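PDB 2NTP: pectinesterase A from Erwinia chrysanthemi, which hydrolyses the methyl esters of pectin's galacturonate units, releasing methanol, probably as the first step in the maceration and soft rot of plant tissue. Local coordinates for residues A[241-246]-A[280-285]. Numbering follows the deposited sequence.
With ADA (alpha-D-galactopyranuronic acid), chain C; ADA (alpha-D-galactopyranuronic acid), chain B.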
loop_
_atom_site.group_PDB
_atom_site.type_symbol
_atom_site.label_atom_id
_atom_site.label_comp_id
_atom_site.label_asym_id
_atom_site.label_seq_id
_atom_site.Cartn_x
_atom_site.Cartn_y
_atom_site.Cartn_z
ATOM N N LEU A 241 -6.825 9.078 -9.658
ATOM C CA LEU A 241 -6.849 7.616 -9.581
ATOM C C LEU A 241 -5.442 7.036 -9.592
ATOM O O LEU A 241 -5.190 5.986 -9.001
ATOM C CB LEU A 241 -7.652 7.028 -10.741
ATOM C CG LEU A 241 -9.165 7.261 -10.741
ATOM C CD1 LEU A 241 -9.757 6.792 -12.054
ATOM C CD2 LEU A 241 -9.826 6.560 -9.557
ATOM N N GLY A 242 -4.530 7.734 -10.258
ATOM C CA GLY A 242 -3.157 7.271 -10.368
ATOM C C GLY A 242 -2.294 8.270 -11.109
ATOM O O GLY A 242 -2.800 9.094 -11.870
ATOM N N ARG A 243 -0.993 8.201 -10.851
ATOM C CA ARG A 243 0.019 8.899 -11.644
ATOM C C ARG A 243 1.209 7.944 -11.836
ATOM O O ARG A 243 1.416 7.045 -11.017
ATOM C CB ARG A 243 0.425 10.230 -10.996
ATOM C CG ARG A 243 0.985 10.130 -9.580
ATOM C CD ARG A 243 1.367 11.508 -9.040
ATOM N NE ARG A 243 2.058 11.403 -7.758
ATOM C CZ ARG A 243 2.783 12.373 -7.202
ATOM N NH1 ARG A 243 2.919 13.546 -7.813
ATOM N NH2 ARG A 243 3.375 12.169 -6.034
ATOM N N PRO A 244 1.976 8.107 -12.929
ATOM C CA PRO A 244 2.979 7.089 -13.246
ATOM C C PRO A 244 4.299 7.279 -12.508
ATOM O O PRO A 244 5.032 8.228 -12.787
ATOM C CB PRO A 244 3.194 7.259 -14.764
ATOM C CG PRO A 244 2.380 8.472 -15.175
ATOM C CD PRO A 244 1.951 9.182 -13.934
ATOM N N TRP A 245 4.599 6.371 -11.579
ATOM C CA TRP A 245 5.858 6.433 -10.847
ATOM C C TRP A 245 6.971 5.726 -11.609
ATOM O O TRP A 245 6.906 4.521 -11.852
ATOM C CB TRP A 245 5.711 5.847 -9.438
ATOM C CG TRP A 245 6.958 5.973 -8.613
ATOM C CD1 TRP A 245 7.820 7.036 -8.584
ATOM C CD2 TRP A 245 7.468 5.016 -7.675
ATOM N NE1 TRP A 245 8.845 6.791 -7.702
ATOM C CE2 TRP A 245 8.657 5.557 -7.132
ATOM C CE3 TRP A 245 7.045 3.746 -7.252
ATOM C CZ2 TRP A 245 9.425 4.877 -6.175
ATOM C CZ3 TRP A 245 7.812 3.063 -6.308
ATOM C CH2 TRP A 245 8.991 3.635 -5.776
ATOM N N HIS A 246 7.980 6.500 -11.993
ATOM C CA HIS A 246 9.183 5.961 -12.613
ATOM C C HIS A 246 10.316 6.114 -11.606
ATOM O O HIS A 246 10.942 7.172 -11.546
ATOM C CB HIS A 246 9.488 6.723 -13.910
ATOM C CG HIS A 246 8.491 6.481 -15.004
ATOM N ND1 HIS A 246 8.823 5.849 -16.184
ATOM C CD2 HIS A 246 7.169 6.768 -15.089
ATOM C CE1 HIS A 246 7.752 5.769 -16.955
ATOM N NE2 HIS A 246 6.734 6.318 -16.314
ATOM N N ASP A 280 -3.493 11.415 -13.595
ATOM C CA ASP A 280 -2.574 12.555 -13.599
ATOM C C ASP A 280 -1.171 12.169 -14.060
ATOM O O ASP A 280 -0.858 10.984 -14.215
ATOM C CB ASP A 280 -2.514 13.212 -12.211
ATOM C CG ASP A 280 -2.410 14.737 -12.279
ATOM O OD1 ASP A 280 -1.762 15.273 -13.207
ATOM O OD2 ASP A 280 -2.974 15.403 -11.389
ATOM N N LYS A 281 -0.345 13.191 -14.284
ATOM C CA LYS A 281 1.063 13.021 -14.634
ATOM C C LYS A 281 1.945 13.035 -13.383
ATOM O O LYS A 281 1.489 13.369 -12.287
ATOM C CB LYS A 281 1.508 14.123 -15.612
ATOM C CG LYS A 281 1.386 15.543 -15.065
ATOM C CD LYS A 281 1.694 16.591 -16.133
ATOM C CE LYS A 281 1.681 17.986 -15.528
ATOM N NZ LYS A 281 1.626 19.051 -16.570
ATOM N N MET A 282 3.211 12.667 -13.561
ATOM C CA MET A 282 4.182 12.681 -12.477
ATOM C C MET A 282 5.562 12.979 -13.034
ATOM O O MET A 282 5.889 12.559 -14.146
ATOM C CB MET A 282 4.190 11.337 -11.746
ATOM C CG MET A 282 4.965 11.338 -10.433
ATOM S SD MET A 282 4.886 9.745 -9.606
ATOM C CE MET A 282 5.801 10.101 -8.111
ATOM N N SER A 283 6.365 13.697 -12.252
ATOM C CA SER A 283 7.698 14.104 -12.695
ATOM C C SER A 283 8.804 13.307 -12.020
ATOM O O SER A 283 8.650 12.811 -10.899
ATOM C CB SER A 283 7.915 15.599 -12.444
ATOM O OG SER A 283 8.134 15.849 -11.065
ATOM N N GLY A 284 9.933 13.208 -12.715
ATOM C CA GLY A 284 11.145 12.620 -12.177
ATOM C C GLY A 284 12.340 13.356 -12.753
ATOM O O GLY A 284 12.182 14.395 -13.393
ATOM N N LYS A 285 13.530 12.811 -12.517
ATOM C CA LYS A 285 14.760 13.344 -13.104
ATOM C C LYS A 285 15.293 12.369 -14.142
ATOM O O LYS A 285 15.350 11.158 -13.899
ATOM C CB LYS A 285 15.822 13.586 -12.025
ATOM C CG LYS A 285 15.454 14.608 -10.957
ATOM C CD LYS A 285 15.469 16.029 -11.495
ATOM C CE LYS A 285 15.329 17.052 -10.375
ATOM N NZ LYS A 285 16.633 17.354 -9.708
HETATM C C1 ADA C . 8.924 8.076 -4.396
HETATM C C2 ADA C . 9.497 7.428 -3.129
HETATM C C3 ADA C . 10.836 8.072 -2.784
HETATM C C4 ADA C . 11.790 7.989 -3.976
HETATM C C5 ADA C . 11.144 8.641 -5.200
HETATM C C6 ADA C . 12.042 8.523 -6.396
HETATM O O2 ADA C . 8.598 7.589 -2.025
HETATM O O3 ADA C . 11.405 7.461 -1.620
HETATM O O4 ADA C . 12.098 6.624 -4.287
HETATM O O5 ADA C . 9.867 8.037 -5.481
HETATM O O6B ADA C . 11.610 7.943 -7.419
HETATM O O6A ADA C . 13.193 9.015 -6.317
HETATM C C1 ADA B . 3.552 15.332 -4.136
HETATM C C2 ADA B . 4.170 14.844 -2.825
HETATM C C3 ADA B . 5.646 15.229 -2.746
HETATM C C4 ADA B . 6.394 14.859 -4.032
HETATM C C5 ADA B . 5.657 15.355 -5.275
HETATM C C6 ADA B . 6.358 14.874 -6.516
HETATM O O2 ADA B . 3.475 15.440 -1.729
HETATM O O3 ADA B . 6.259 14.595 -1.616
HETATM O O4 ADA B . 6.541 13.439 -4.143
HETATM O O5 ADA B . 4.314 14.856 -5.251
HETATM O O6B ADA B . 5.671 14.384 -7.436
HETATM O O6A ADA B . 7.603 14.976 -6.585
HETATM O O HOH W 1 1.585 14.922 -10.081
#
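M282 packs against both R243 and W245 and makes the tight half of this contact. With CG anti to its backbone N (chi1 -168°) and the rest extended, its unbranched thioether runs alongside the indole, bringing CE 3.7 Å from W245 CD1, while SD makes an oblique Met-aromatic contact with the five-membered ring. The same chain crosses R243 at about a right angle; CE lies over one guanidinium face, toward its rim, and SD is 3.8 Å from R243 NE. P244, a rigid ring with no N-H to satisfy, presses CD to 3.3 Å from D280 O. The contact belongs to the right-handed parallel beta-helix of the pectinesterase fold: D280 N donates to G242 O (3.0 Å), next to the parallel pairing of strands 239-242 and 276-278. R243, W245 and M282 line the substrate pocket, while 282-285 pairs with strand 291-294. R243, long enough to reach past M282, gives NH1 and NH2 to the ring oxygen O5 of one galacturonate; NE forms a salt bridge with the nucleophile D175, and a water links NH1 to the backbone O of K281. The indole of W245 offers M282 an apolar flank and the sugar an N-H: NE1 donates to carboxylate O6B of another galacturonate (3.0 Å, 154°). The looser side lies at K281, whose long charged chain suits an exposed position and makes a cation-pi contact with W293.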